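Acetyl transferase (Salmonella typhimurium, PDB 1S7L) probably transfers the acetyl group of acetyl-coenzyme A to the N-terminal serine or alanine of proteins such as ribosomal protein L7/L12. Local coordinates at residues R132-C137 with M174-I179; L32-W37 with L103-Q108. All coordinates share one frame; numbering follows the deposited sequence.

Contact 1. Residues R132-C137 with M174-I179; sequences RFVIKC and MYARII. With COA (coenzyme A), chain C; SO4 (sulfate ion), chain B.
I135 O takes the backbone N-H of Y175 at 2.7 Å with an almost straight N-H...O (173°), and the CA of M174 leans on the same oxygen. Y175 O repeats the pattern the other way: it accepts from I135 N at 2.8 Å and is brushed by the CA of V134. Two residues along each strand, F133 and R177 exchange two more backbone bonds, so I135 with Y175 and F133 with R177 are the antiparallel hydrogen-bonded pairs, while R132, V134 and K136 face I178, A176 and M174 in non-hydrogen-bonded ones. In the mixed sheet of this GNAT fold, strand 132-138 is parallel to 96-103 on one side and antiparallel to 169-178 on the other. On the face that carries V134, V134 CG1 meets M174 CG at 3.8 Å, and the bend at M174 chi3 (-78°) brings CE to 3.9 Å from K136 CG, where the K136 and M174 side chains run alongside each other. R132 reaches along the same face, its chain extended, until NH1 lies 3.5 Å from A176 CB and M174 SD sits at the guanidinium edge; E156 holds the charge in a salt bridge, and M159 of the second subunit packs against R132. On the other face, I135 and Y175 touch at their CB atoms and are covered by A148 of helix 142-150. The F133 ring meets I179 CD1 through CE1, its side chain crossing that of I179 at about a right angle. I179 CD1 also rests over the centre of the R177 guanidinium, 3.7 Å above its plane, while NH1 and NH2 of R177 bind two oxygens of a sulfate ion, probably from the crystallisation liquor, with NH1 to O2 at 2.7 Å. At the far end, C137 SG is covalently joined to S1P of coenzyme A.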
ATOM      1  N   ARG A 132      -4.349 -11.246   8.508  1.00 21.20           N
ATOM      2  CA  ARG A 132      -4.808 -10.942   7.172  1.00 21.41           C
ATOM      3  C   ARG A 132      -3.607 -10.940   6.213  1.00 20.87           C
ATOM      4  O   ARG A 132      -2.716 -10.117   6.341  1.00 21.53           O
ATOM      5  CB  ARG A 132      -5.516  -9.570   7.121  1.00 21.91           C
ATOM      6  CG  ARG A 132      -6.050  -9.183   5.701  1.00 21.97           C
ATOM      7  CD  ARG A 132      -6.774  -7.789   5.632  1.00 22.09           C
ATOM      8  NE  ARG A 132      -6.634  -7.231   4.291  1.00 21.70           N
ATOM      9  CZ  ARG A 132      -7.353  -7.594   3.232  1.00 21.02           C
ATOM     10  NH1 ARG A 132      -8.330  -8.461   3.366  1.00 18.45           N
ATOM     11  NH2 ARG A 132      -7.117  -7.066   2.026  1.00 21.38           N
ATOM     12  N   PHE A 133      -3.620 -11.869   5.267  1.00 18.61           N
ATOM     13  CA  PHE A 133      -2.580 -12.018   4.260  1.00 17.47           C
ATOM     14  C   PHE A 133      -3.079 -11.615   2.899  1.00 16.07           C
ATOM     15  O   PHE A 133      -4.186 -11.939   2.501  1.00 15.18           O
ATOM     16  CB  PHE A 133      -2.087 -13.467   4.265  1.00 18.91           C
ATOM     17  CG  PHE A 133      -1.739 -13.965   5.654  1.00 18.57           C
ATOM     18  CD1 PHE A 133      -2.725 -14.430   6.531  1.00 17.11           C
ATOM     19  CD2 PHE A 133      -0.431 -13.934   6.095  1.00 17.95           C
ATOM     20  CE1 PHE A 133      -2.377 -14.853   7.847  1.00 17.73           C
ATOM     21  CE2 PHE A 133      -0.077 -14.359   7.418  1.00 17.05           C
ATOM     22  CZ  PHE A 133      -1.028 -14.807   8.266  1.00 16.47           C
ATOM     23  N   VAL A 134      -2.241 -10.919   2.158  1.00 17.78           N
ATOM     24  CA  VAL A 134      -2.685 -10.445   0.855  1.00 18.53           C
ATOM     25  C   VAL A 134      -1.700 -10.753  -0.238  1.00 19.66           C
ATOM     26  O   VAL A 134      -0.474 -10.680  -0.012  1.00 19.09           O
ATOM     27  CB  VAL A 134      -2.868  -8.873   0.866  1.00 22.06           C
ATOM     28  CG1 VAL A 134      -3.552  -8.381  -0.437  1.00 19.45           C
ATOM     29  CG2 VAL A 134      -3.721  -8.427   2.156  1.00 22.10           C
ATOM     30  N   ILE A 135      -2.225 -11.113  -1.415  1.00 19.52           N
ATOM     31  CA  ILE A 135      -1.369 -11.319  -2.591  1.00 20.76           C
ATOM     32  C   ILE A 135      -1.928 -10.467  -3.778  1.00 20.99           C
ATOM     33  O   ILE A 135      -3.083 -10.594  -4.171  1.00 21.77           O
ATOM     34  CB  ILE A 135      -1.310 -12.809  -3.023  1.00 21.14           C
ATOM     35  CG1 ILE A 135      -0.690 -13.659  -1.906  1.00 19.68           C
ATOM     36  CG2 ILE A 135      -0.469 -12.961  -4.293  1.00 21.26           C
ATOM     37  CD1 ILE A 135      -0.710 -15.172  -2.183  1.00 14.89           C
ATOM     38  N   LYS A 136      -1.111  -9.566  -4.279  1.00 23.42           N
ATOM     39  CA  LYS A 136      -1.431  -8.686  -5.420  1.00 26.74           C
ATOM     40  C   LYS A 136      -0.413  -9.119  -6.482  1.00 26.77           C
ATOM     41  O   LYS A 136       0.801  -9.170  -6.235  1.00 27.09           O
ATOM     42  CB  LYS A 136      -1.113  -7.216  -5.140  1.00 29.11           C
ATOM     43  CG  LYS A 136      -1.825  -6.556  -3.995  1.00 34.06           C
ATOM     44  CD  LYS A 136      -1.121  -5.255  -3.556  1.00 37.97           C
ATOM     45  CE  LYS A 136      -1.122  -4.194  -4.641  1.00 40.13           C
ATOM     46  NZ  LYS A 136      -0.505  -2.918  -4.165  1.00 44.51           N
ATOM     47  N   CYS A 137      -0.906  -9.376  -7.670  1.00 26.88           N
ATOM     48  CA  CYS A 137      -0.070  -9.789  -8.783  1.00 25.98           C
ATOM     49  C   CYS A 137      -0.902  -9.614 -10.063  1.00 25.61           C
ATOM     50  O   CYS A 137      -2.168  -9.615 -10.020  1.00 25.20           O
ATOM     51  CB  CYS A 137       0.339 -11.274  -8.567  1.00 28.13           C
ATOM     52  SG  CYS A 137       1.604 -11.817  -9.733  1.00 30.49           S
ATOM     53  N   MET A 174      -6.274  -8.832  -6.504  1.00 22.47           N
ATOM     54  CA  MET A 174      -5.956  -8.776  -5.090  1.00 23.77           C
ATOM     55  C   MET A 174      -6.592  -9.976  -4.395  1.00 22.86           C
ATOM     56  O   MET A 174      -7.824 -10.060  -4.257  1.00 21.68           O
ATOM     57  CB  MET A 174      -6.475  -7.510  -4.417  1.00 26.80           C
ATOM     58  CG  MET A 174      -6.287  -7.589  -2.910  1.00 29.40           C
ATOM     59  SD  MET A 174      -6.569  -6.038  -2.032  1.00 33.33           S
ATOM     60  CE  MET A 174      -5.031  -5.116  -2.333  1.00 29.83           C
ATOM     61  N   TYR A 175      -5.747 -10.896  -3.949  1.00 22.03           N
ATOM     62  CA  TYR A 175      -6.215 -12.087  -3.232  1.00 22.34           C
ATOM     63  C   TYR A 175      -5.996 -11.893  -1.725  1.00 21.93           C
ATOM     64  O   TYR A 175      -4.989 -11.361  -1.335  1.00 23.69           O
ATOM     65  CB  TYR A 175      -5.377 -13.304  -3.650  1.00 22.88           C
ATOM     66  CG  TYR A 175      -5.780 -13.884  -4.940  1.00 23.28           C
ATOM     67  CD1 TYR A 175      -6.965 -14.635  -5.022  1.00 25.80           C
ATOM     68  CD2 TYR A 175      -5.041 -13.633  -6.112  1.00 24.06           C
ATOM     69  CE1 TYR A 175      -7.430 -15.132  -6.245  1.00 26.46           C
ATOM     70  CE2 TYR A 175      -5.500 -14.122  -7.335  1.00 26.48           C
ATOM     71  CZ  TYR A 175      -6.696 -14.879  -7.382  1.00 25.82           C
ATOM     72  OH  TYR A 175      -7.130 -15.465  -8.545  1.00 33.31           O
ATOM     73  N   ALA A 176      -6.917 -12.312  -0.892  1.00 21.51           N
ATOM     74  CA  ALA A 176      -6.681 -12.194   0.532  1.00 22.22           C
ATOM     75  C   ALA A 176      -7.216 -13.416   1.322  1.00 22.32           C
ATOM     76  O   ALA A 176      -8.169 -14.143   0.875  1.00 20.51           O
ATOM     77  CB  ALA A 176      -7.311 -10.905   1.110  1.00 20.30           C
ATOM     78  N   ARG A 177      -6.619 -13.598   2.500  1.00 20.19           N
ATOM     79  CA  ARG A 177      -7.025 -14.672   3.383  1.00 19.79           C
ATOM     80  C   ARG A 177      -6.889 -14.222   4.812  1.00 21.37           C
ATOM     81  O   ARG A 177      -5.859 -13.622   5.190  1.00 20.69           O
ATOM     82  CB  ARG A 177      -6.175 -15.905   3.191  1.00 19.11           C
ATOM     83  CG  ARG A 177      -6.743 -17.037   4.043  1.00 22.08           C
ATOM     84  CD  ARG A 177      -5.919 -18.272   3.974  1.00 21.99           C
ATOM     85  NE  ARG A 177      -6.546 -19.265   4.818  1.00 23.08           N
ATOM     86  CZ  ARG A 177      -6.019 -20.463   5.061  1.00 24.44           C
ATOM     87  NH1 ARG A 177      -4.850 -20.804   4.506  1.00 21.27           N
ATOM     88  NH2 ARG A 177      -6.650 -21.303   5.875  1.00 22.41           N
ATOM     89  N   ILE A 178      -7.922 -14.503   5.609  1.00 21.11           N
ATOM     90  CA  ILE A 178      -7.902 -14.131   7.012  1.00 24.01           C
ATOM     91  C   ILE A 178      -7.752 -15.404   7.823  1.00 23.74           C
ATOM     92  O   ILE A 178      -8.460 -16.377   7.570  1.00 23.17           O
ATOM     93  CB  ILE A 178      -9.216 -13.374   7.403  1.00 24.59           C
ATOM     94  CG1 ILE A 178      -9.206 -12.006   6.771  1.00 27.26           C
ATOM     95  CG2 ILE A 178      -9.315 -13.113   8.858  1.00 23.35           C
ATOM     96  CD1 ILE A 178     -10.544 -11.334   6.990  1.00 31.40           C
ATOM     97  N   ILE A 179      -6.796 -15.420   8.756  1.00 23.71           N
ATOM     98  CA  ILE A 179      -6.622 -16.600   9.601  1.00 22.00           C
ATOM     99  C   ILE A 179      -6.600 -16.192  11.076  1.00 23.57           C
ATOM    100  O   ILE A 179      -5.701 -15.486  11.547  1.00 22.05           O
ATOM    101  CB  ILE A 179      -5.313 -17.366   9.318  1.00 20.98           C
ATOM    102  CG1 ILE A 179      -5.216 -17.805   7.854  1.00 21.48           C
ATOM    103  CG2 ILE A 179      -5.282 -18.668  10.195  1.00 22.33           C
ATOM    104  CD1 ILE A 179      -3.927 -18.521   7.575  1.00 15.76           C
TER
HETATM  105  N1A COA C 601       1.580 -29.511  -4.167  1.00 27.01           N
HETATM  106  C2A COA C 601       1.327 -28.484  -5.016  1.00 23.27           C
HETATM  107  N3A COA C 601       1.720 -28.390  -6.253  1.00 23.98           N
HETATM  108  C4A COA C 601       2.461 -29.464  -6.773  1.00 24.54           C
HETATM  109  C5A COA C 601       2.763 -30.582  -5.982  1.00 24.73           C
HETATM  110  C6A COA C 601       2.296 -30.580  -4.608  1.00 25.62           C
HETATM  111  N6A COA C 601       2.597 -31.620  -3.808  1.00 26.07           N
HETATM  112  N7A COA C 601       3.486 -31.517  -6.668  1.00 23.22           N
HETATM  113  C8A COA C 601       3.669 -31.019  -7.870  1.00 23.70           C
HETATM  114  N9A COA C 601       3.085 -29.791  -7.957  1.00 23.93           N
HETATM  115  C1B COA C 601       3.189 -28.883  -9.137  1.00 24.66           C
HETATM  116  C2B COA C 601       1.992 -28.426  -9.907  1.00 25.17           C
HETATM  117  O2B COA C 601       2.149 -28.895 -11.219  1.00 24.68           O
HETATM  118  C3B COA C 601       2.072 -26.877 -10.000  1.00 26.67           C
HETATM  119  O3B COA C 601       0.928 -26.476  -9.490  1.00 30.94           O
HETATM  120  P3B COA C 601      -0.142 -25.462  -9.983  1.00 31.37           P
HETATM  121  O7A COA C 601       0.030 -25.098 -11.371  1.00 35.15           O
HETATM  122  O8A COA C 601       0.048 -24.343  -8.960  1.00 32.56           O
HETATM  123  O9A COA C 601      -1.366 -26.242  -9.811  1.00 32.39           O
HETATM  124  C4B COA C 601       3.288 -26.562  -9.073  1.00 23.34           C
HETATM  125  O4B COA C 601       3.956 -27.740  -8.792  1.00 25.74           O
HETATM  126  C5B COA C 601       3.191 -25.839  -7.780  1.00 22.45           C
HETATM  127  O5B COA C 601       4.554 -25.524  -7.391  1.00 22.75           O
HETATM  128  P1A COA C 601       4.864 -24.145  -6.579  1.00 18.45           P
HETATM  129  O1A COA C 601       3.840 -23.916  -5.536  1.00 22.96           O
HETATM  130  O2A COA C 601       6.229 -24.269  -6.172  1.00 18.17           O
HETATM  131  O3A COA C 601       4.621 -22.999  -7.605  1.00 20.60           O
HETATM  132  P2A COA C 601       5.289 -22.761  -9.037  1.00 18.49           P
HETATM  133  O4A COA C 601       6.430 -23.604  -9.262  1.00 16.46           O
HETATM  134  O5A COA C 601       4.200 -22.817 -10.054  1.00 16.42           O
HETATM  135  O6A COA C 601       5.781 -21.276  -9.088  1.00 19.27           O
HETATM  136  CBP COA C 601       5.650 -18.930  -8.636  1.00 18.07           C
HETATM  137  CCP COA C 601       4.887 -20.242  -8.762  1.00 18.17           C
HETATM  138  CDP COA C 601       4.586 -17.820  -8.535  1.00 15.12           C
HETATM  139  CEP COA C 601       6.501 -19.027  -7.321  1.00 15.69           C
HETATM  140  CAP COA C 601       6.576 -18.672  -9.888  1.00 18.41           C
HETATM  141  OAP COA C 601       5.823 -18.688 -11.063  1.00 18.22           O
HETATM  142  C9P COA C 601       7.428 -17.406  -9.850  1.00 17.07           C
HETATM  143  O9P COA C 601       8.448 -17.408  -9.281  1.00 19.36           O
HETATM  144  N8P COA C 601       6.921 -16.316 -10.550  1.00 21.48           N
HETATM  145  C7P COA C 601       7.498 -14.937 -10.482  1.00 20.44           C
HETATM  146  C6P COA C 601       7.198 -14.192  -9.161  1.00 23.02           C
HETATM  147  C5P COA C 601       5.737 -13.903  -9.029  1.00 24.16           C
HETATM  148  O5P COA C 601       5.007 -14.099  -9.915  1.00 29.64           O
HETATM  149  N4P COA C 601       5.289 -13.536  -7.826  1.00 24.15           N
HETATM  150  C3P COA C 601       3.854 -13.378  -7.560  1.00 22.67           C
HETATM  151  C2P COA C 601       3.508 -11.962  -7.145  1.00 28.08           C
HETATM  152  S1P COA C 601       3.364 -10.920  -8.627  1.00 32.63           S
HETATM  153  S   SO4 B 180      -4.217 -24.403   5.792  0.50 32.39           S
HETATM  154  O1  SO4 B 180      -5.568 -24.129   6.270  0.50 34.56           O
HETATM  155  O2  SO4 B 180      -3.667 -23.180   5.120  0.50 36.38           O
HETATM  156  O3  SO4 B 180      -3.258 -24.794   6.920  0.50 33.66           O
HETATM  157  O4  SO4 B 180      -4.236 -25.597   4.836  0.50 32.43           O

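Contact 2. Residues L32-W37 with L103-Q108; sequences LKNKAW and LDESFQ. With COA (coenzyme A), chain C.
The W37 indole has N34 O 3.1 Å above one face, offset toward the rim, while N34 OD1, L103 O and C9P, the carbonyl carbon of a pantetheine amide of coenzyme A, lie at its edge in the ring plane. Helix 24-38 sets this ring against the loop after strand 96-103, part of the coenzyme A site of the GNAT fold. A chi1 of 68°, with CG between the backbone N and the carbonyl carbon, turns the indole back over its own helix, where NE1 donates to a lone pair of N34 OD1. The same oxygen takes E105 N at 2.8 Å, nearly straight at 176°, so two N-H groups fix it. On the other branch of the amide, ND2 bonds the anti lone pair of D104 OD1 at 2.8 Å, the amide and carboxylate planes almost perpendicular, and also reaches L30 O. K33 NZ appears to join D104 and E105 in a salt-bridge network, although its modelled place is less sure. The Q108 amide stands steeply to the indole, NE2 3.2 Å from W37 CH2, and donates to L103 O. D104 OD2 closes an Asx turn by accepting S106 N, and it also accepts S106 OG at 2.9 Å.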
ATOM      1  N   LEU A  32      20.320 -13.135 -10.938  1.00 25.06           N
ATOM      2  CA  LEU A  32      20.852 -13.039 -12.289  1.00 26.57           C
ATOM      3  C   LEU A  32      20.258 -14.109 -13.248  1.00 27.41           C
ATOM      4  O   LEU A  32      19.804 -13.813 -14.361  1.00 27.62           O
ATOM      5  CB  LEU A  32      22.407 -13.121 -12.256  1.00 28.27           C
ATOM      6  CG  LEU A  32      23.134 -11.838 -11.764  1.00 27.84           C
ATOM      7  CD1 LEU A  32      24.556 -11.959 -12.072  1.00 29.72           C
ATOM      8  CD2 LEU A  32      22.614 -10.561 -12.450  1.00 27.46           C
ATOM      9  N   LYS A  33      20.261 -15.345 -12.781  1.00 26.80           N
ATOM     10  CA  LYS A  33      19.756 -16.495 -13.500  1.00 25.90           C
ATOM     11  C   LYS A  33      18.243 -16.393 -13.855  1.00 25.90           C
ATOM     12  O   LYS A  33      17.778 -16.900 -14.887  1.00 25.96           O
ATOM     13  CB  LYS A  33      20.108 -17.712 -12.653  1.00 24.40           C
ATOM     14  CG  LYS A  33      19.627 -19.116 -13.121  1.00 29.40           C
ATOM     15  CD  LYS A  33      20.546 -20.193 -12.406  1.00 29.65           C
ATOM     16  CE  LYS A  33      19.933 -21.590 -12.198  1.00 31.37           C
ATOM     17  NZ  LYS A  33      18.500 -21.771 -12.665  1.00 32.27           N
ATOM     18  N   ASN A  34      17.491 -15.643 -13.088  1.00 23.94           N
ATOM     19  CA  ASN A  34      16.068 -15.575 -13.371  1.00 24.20           C
ATOM     20  C   ASN A  34      15.480 -14.230 -13.770  1.00 23.71           C
ATOM     21  O   ASN A  34      14.312 -14.176 -14.148  1.00 22.75           O
ATOM     22  CB  ASN A  34      15.318 -16.082 -12.124  1.00 23.50           C
ATOM     23  CG  ASN A  34      15.659 -17.531 -11.782  1.00 26.28           C
ATOM     24  OD1 ASN A  34      15.057 -18.453 -12.357  1.00 30.19           O
ATOM     25  ND2 ASN A  34      16.641 -17.756 -10.889  1.00 23.86           N
ATOM     26  N   LYS A  35      16.259 -13.147 -13.668  1.00 25.03           N
ATOM     27  CA  LYS A  35      15.729 -11.810 -13.945  1.00 26.21           C
ATOM     28  C   LYS A  35      15.112 -11.623 -15.294  1.00 24.82           C
ATOM     29  O   LYS A  35      14.183 -10.899 -15.415  1.00 24.54           O
ATOM     30  CB  LYS A  35      16.776 -10.697 -13.675  1.00 28.92           C
ATOM     31  CG  LYS A  35      17.931 -10.684 -14.628  1.00 30.50           C
ATOM     32  CD  LYS A  35      18.862  -9.466 -14.367  1.00 34.62           C
ATOM     33  CE  LYS A  35      18.296  -8.139 -14.911  1.00 33.09           C
ATOM     34  NZ  LYS A  35      19.177  -7.043 -14.413  1.00 33.11           N
ATOM     35  N   ALA A  36      15.589 -12.290 -16.316  1.00 27.50           N
ATOM     36  CA  ALA A  36      14.945 -12.089 -17.627  1.00 30.56           C
ATOM     37  C   ALA A  36      13.462 -12.407 -17.517  1.00 30.76           C
ATOM     38  O   ALA A  36      12.633 -11.624 -17.933  1.00 30.17           O
ATOM     39  CB  ALA A  36      15.601 -12.975 -18.719  1.00 30.53           C
ATOM     40  N   TRP A  37      13.123 -13.553 -16.941  1.00 31.26           N
ATOM     41  CA  TRP A  37      11.717 -13.872 -16.864  1.00 32.17           C
ATOM     42  C   TRP A  37      11.012 -13.263 -15.651  1.00 32.08           C
ATOM     43  O   TRP A  37       9.816 -13.008 -15.724  1.00 34.14           O
ATOM     44  CB  TRP A  37      11.506 -15.391 -16.972  1.00 31.22           C
ATOM     45  CG  TRP A  37      12.008 -16.173 -15.798  1.00 32.48           C
ATOM     46  CD1 TRP A  37      13.253 -16.700 -15.609  1.00 31.04           C
ATOM     47  CD2 TRP A  37      11.280 -16.425 -14.598  1.00 31.60           C
ATOM     48  NE1 TRP A  37      13.346 -17.254 -14.358  1.00 31.22           N
ATOM     49  CE2 TRP A  37      12.145 -17.094 -13.714  1.00 30.65           C
ATOM     50  CE3 TRP A  37       9.976 -16.141 -14.186  1.00 32.18           C
ATOM     51  CZ2 TRP A  37      11.755 -17.477 -12.437  1.00 30.43           C
ATOM     52  CZ3 TRP A  37       9.595 -16.529 -12.903  1.00 32.33           C
ATOM     53  CH2 TRP A  37      10.483 -17.181 -12.050  1.00 30.17           C
ATOM     54  N   LEU A 103      10.315 -18.091  -7.305  1.00 18.94           N
ATOM     55  CA  LEU A 103      11.121 -19.337  -7.251  1.00 18.60           C
ATOM     56  C   LEU A 103      12.084 -19.476  -8.439  1.00 17.79           C
ATOM     57  O   LEU A 103      11.676 -19.209  -9.545  1.00 18.26           O
ATOM     58  CB  LEU A 103      10.201 -20.551  -7.306  1.00 18.15           C
ATOM     59  CG  LEU A 103       9.750 -21.335  -6.061  1.00 22.11           C
ATOM     60  CD1 LEU A 103       8.966 -22.637  -6.525  1.00 17.40           C
ATOM     61  CD2 LEU A 103      10.993 -21.675  -5.149  1.00 16.94           C
ATOM     62  N   ASP A 104      13.327 -19.903  -8.222  1.00 18.39           N
ATOM     63  CA  ASP A 104      14.263 -20.107  -9.323  1.00 20.42           C
ATOM     64  C   ASP A 104      13.549 -21.065 -10.296  1.00 21.67           C
ATOM     65  O   ASP A 104      12.881 -22.031  -9.880  1.00 19.18           O
ATOM     66  CB  ASP A 104      15.562 -20.727  -8.806  1.00 23.62           C
ATOM     67  CG  ASP A 104      16.399 -21.313  -9.912  1.00 28.22           C
ATOM     68  OD1 ASP A 104      17.060 -20.551 -10.653  1.00 30.99           O
ATOM     69  OD2 ASP A 104      16.394 -22.548 -10.058  1.00 31.77           O
ATOM     70  N   GLU A 105      13.622 -20.774 -11.592  1.00 24.27           N
ATOM     71  CA  GLU A 105      12.946 -21.627 -12.578  1.00 26.47           C
ATOM     72  C   GLU A 105      13.220 -23.132 -12.448  1.00 25.35           C
ATOM     73  O   GLU A 105      12.347 -23.941 -12.722  1.00 24.31           O
ATOM     74  CB  GLU A 105      13.264 -21.154 -14.006  1.00 30.79           C
ATOM     75  CG  GLU A 105      14.414 -21.840 -14.688  1.00 41.90           C
ATOM     76  CD  GLU A 105      15.780 -21.071 -14.668  1.00 48.13           C
ATOM     77  OE1 GLU A 105      16.015 -20.207 -15.583  1.00 49.62           O
ATOM     78  OE2 GLU A 105      16.612 -21.353 -13.742  1.00 50.95           O
ATOM     79  N   SER A 106      14.409 -23.524 -11.988  1.00 25.02           N
ATOM     80  CA  SER A 106      14.663 -24.921 -11.908  1.00 25.75           C
ATOM     81  C   SER A 106      14.053 -25.641 -10.660  1.00 26.08           C
ATOM     82  O   SER A 106      14.133 -26.878 -10.548  1.00 26.96           O
ATOM     83  CB  SER A 106      16.173 -25.145 -12.054  1.00 28.01           C
ATOM     84  OG  SER A 106      16.774 -25.363 -10.794  1.00 34.53           O
ATOM     85  N   PHE A 107      13.437 -24.881  -9.751  1.00 23.38           N
ATOM     86  CA  PHE A 107      12.790 -25.425  -8.553  1.00 21.91           C
ATOM     87  C   PHE A 107      11.250 -25.361  -8.676  1.00 21.21           C
ATOM     88  O   PHE A 107      10.551 -25.665  -7.747  1.00 22.10           O
ATOM     89  CB  PHE A 107      13.276 -24.681  -7.268  1.00 21.27           C
ATOM     90  CG  PHE A 107      14.669 -25.087  -6.822  1.00 22.49           C
ATOM     91  CD1 PHE A 107      15.788 -24.467  -7.339  1.00 23.28           C
ATOM     92  CD2 PHE A 107      14.855 -26.165  -5.939  1.00 23.87           C
ATOM     93  CE1 PHE A 107      17.092 -24.903  -6.997  1.00 25.30           C
ATOM     94  CE2 PHE A 107      16.143 -26.629  -5.581  1.00 24.05           C
ATOM     95  CZ  PHE A 107      17.272 -25.989  -6.118  1.00 25.09           C
ATOM     96  N   GLN A 108      10.731 -24.931  -9.812  1.00 20.03           N
ATOM     97  CA  GLN A 108       9.293 -24.888 -10.021  1.00 21.24           C
ATOM     98  C   GLN A 108       8.574 -26.231 -10.335  1.00 23.40           C
ATOM     99  O   GLN A 108       9.225 -27.260 -10.680  1.00 24.14           O
ATOM    100  CB  GLN A 108       8.996 -23.900 -11.129  1.00 20.60           C
ATOM    101  CG  GLN A 108       9.337 -22.504 -10.714  1.00 21.15           C
ATOM    102  CD  GLN A 108       9.052 -21.490 -11.791  1.00 23.62           C
ATOM    103  OE1 GLN A 108       8.359 -21.790 -12.806  1.00 22.48           O
ATOM    104  NE2 GLN A 108       9.574 -20.245 -11.581  1.00 23.03           N
TER
HETATM  105  N1A COA C 601       1.580 -29.511  -4.167  1.00 27.01           N
HETATM  106  C2A COA C 601       1.327 -28.484  -5.016  1.00 23.27           C
HETATM  107  N3A COA C 601       1.720 -28.390  -6.253  1.00 23.98           N
HETATM  108  C4A COA C 601       2.461 -29.464  -6.773  1.00 24.54           C
HETATM  109  C5A COA C 601       2.763 -30.582  -5.982  1.00 24.73           C
HETATM  110  C6A COA C 601       2.296 -30.580  -4.608  1.00 25.62           C
HETATM  111  N6A COA C 601       2.597 -31.620  -3.808  1.00 26.07           N
HETATM  112  N7A COA C 601       3.486 -31.517  -6.668  1.00 23.22           N
HETATM  113  C8A COA C 601       3.669 -31.019  -7.870  1.00 23.70           C
HETATM  114  N9A COA C 601       3.085 -29.791  -7.957  1.00 23.93           N
HETATM  115  C1B COA C 601       3.189 -28.883  -9.137  1.00 24.66           C
HETATM  116  C2B COA C 601       1.992 -28.426  -9.907  1.00 25.17           C
HETATM  117  O2B COA C 601       2.149 -28.895 -11.219  1.00 24.68           O
HETATM  118  C3B COA C 601       2.072 -26.877 -10.000  1.00 26.67           C
HETATM  119  O3B COA C 601       0.928 -26.476  -9.490  1.00 30.94           O
HETATM  120  P3B COA C 601      -0.142 -25.462  -9.983  1.00 31.37           P
HETATM  121  O7A COA C 601       0.030 -25.098 -11.371  1.00 35.15           O
HETATM  122  O8A COA C 601       0.048 -24.343  -8.960  1.00 32.56           O
HETATM  123  O9A COA C 601      -1.366 -26.242  -9.811  1.00 32.39           O
HETATM  124  C4B COA C 601       3.288 -26.562  -9.073  1.00 23.34           C
HETATM  125  O4B COA C 601       3.956 -27.740  -8.792  1.00 25.74           O
HETATM  126  C5B COA C 601       3.191 -25.839  -7.780  1.00 22.45           C
HETATM  127  O5B COA C 601       4.554 -25.524  -7.391  1.00 22.75           O
HETATM  128  P1A COA C 601       4.864 -24.145  -6.579  1.00 18.45           P
HETATM  129  O1A COA C 601       3.840 -23.916  -5.536  1.00 22.96           O
HETATM  130  O2A COA C 601       6.229 -24.269  -6.172  1.00 18.17           O
HETATM  131  O3A COA C 601       4.621 -22.999  -7.605  1.00 20.60           O
HETATM  132  P2A COA C 601       5.289 -22.761  -9.037  1.00 18.49           P
HETATM  133  O4A COA C 601       6.430 -23.604  -9.262  1.00 16.46           O
HETATM  134  O5A COA C 601       4.200 -22.817 -10.054  1.00 16.42           O
HETATM  135  O6A COA C 601       5.781 -21.276  -9.088  1.00 19.27           O
HETATM  136  CBP COA C 601       5.650 -18.930  -8.636  1.00 18.07           C
HETATM  137  CCP COA C 601       4.887 -20.242  -8.762  1.00 18.17           C
HETATM  138  CDP COA C 601       4.586 -17.820  -8.535  1.00 15.12           C
HETATM  139  CEP COA C 601       6.501 -19.027  -7.321  1.00 15.69           C
HETATM  140  CAP COA C 601       6.576 -18.672  -9.888  1.00 18.41           C
HETATM  141  OAP COA C 601       5.823 -18.688 -11.063  1.00 18.22           O
HETATM  142  C9P COA C 601       7.428 -17.406  -9.850  1.00 17.07           C
HETATM  143  O9P COA C 601       8.448 -17.408  -9.281  1.00 19.36           O
HETATM  144  N8P COA C 601       6.921 -16.316 -10.550  1.00 21.48           N
HETATM  145  C7P COA C 601       7.498 -14.937 -10.482  1.00 20.44           C
HETATM  146  C6P COA C 601       7.198 -14.192  -9.161  1.00 23.02           C
HETATM  147  C5P COA C 601       5.737 -13.903  -9.029  1.00 24.16           C
HETATM  148  O5P COA C 601       5.007 -14.099  -9.915  1.00 29.64           O
HETATM  149  N4P COA C 601       5.289 -13.536  -7.826  1.00 24.15           N
HETATM  150  C3P COA C 601       3.854 -13.378  -7.560  1.00 22.67           C
HETATM  151  C2P COA C 601       3.508 -11.962  -7.145  1.00 28.08           C
HETATM  152  S1P COA C 601       3.364 -10.920  -8.627  1.00 32.63           S

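How the contacts relate
The contacts do not touch, with centres 24 Å and nearest atoms about 10 Å apart, on opposite sides of the chain's centre, yet both reach the same coenzyme A. Contact 1 meets the sulfur end of the cofactor, which is bonded to C137 in this crystal, whereas contact 2 serves the middle of the cofactor, where L103 N donates to O9P of the pantetheine arm at 2.8 Å. Strand 96-103 links them within the sheet, since it pairs with strand 132-138 and runs into the 103-108 turn. Further along the chain, the backbone N atoms of G109, M113 and S114 continue the grip on the cofactor beyond contact 2.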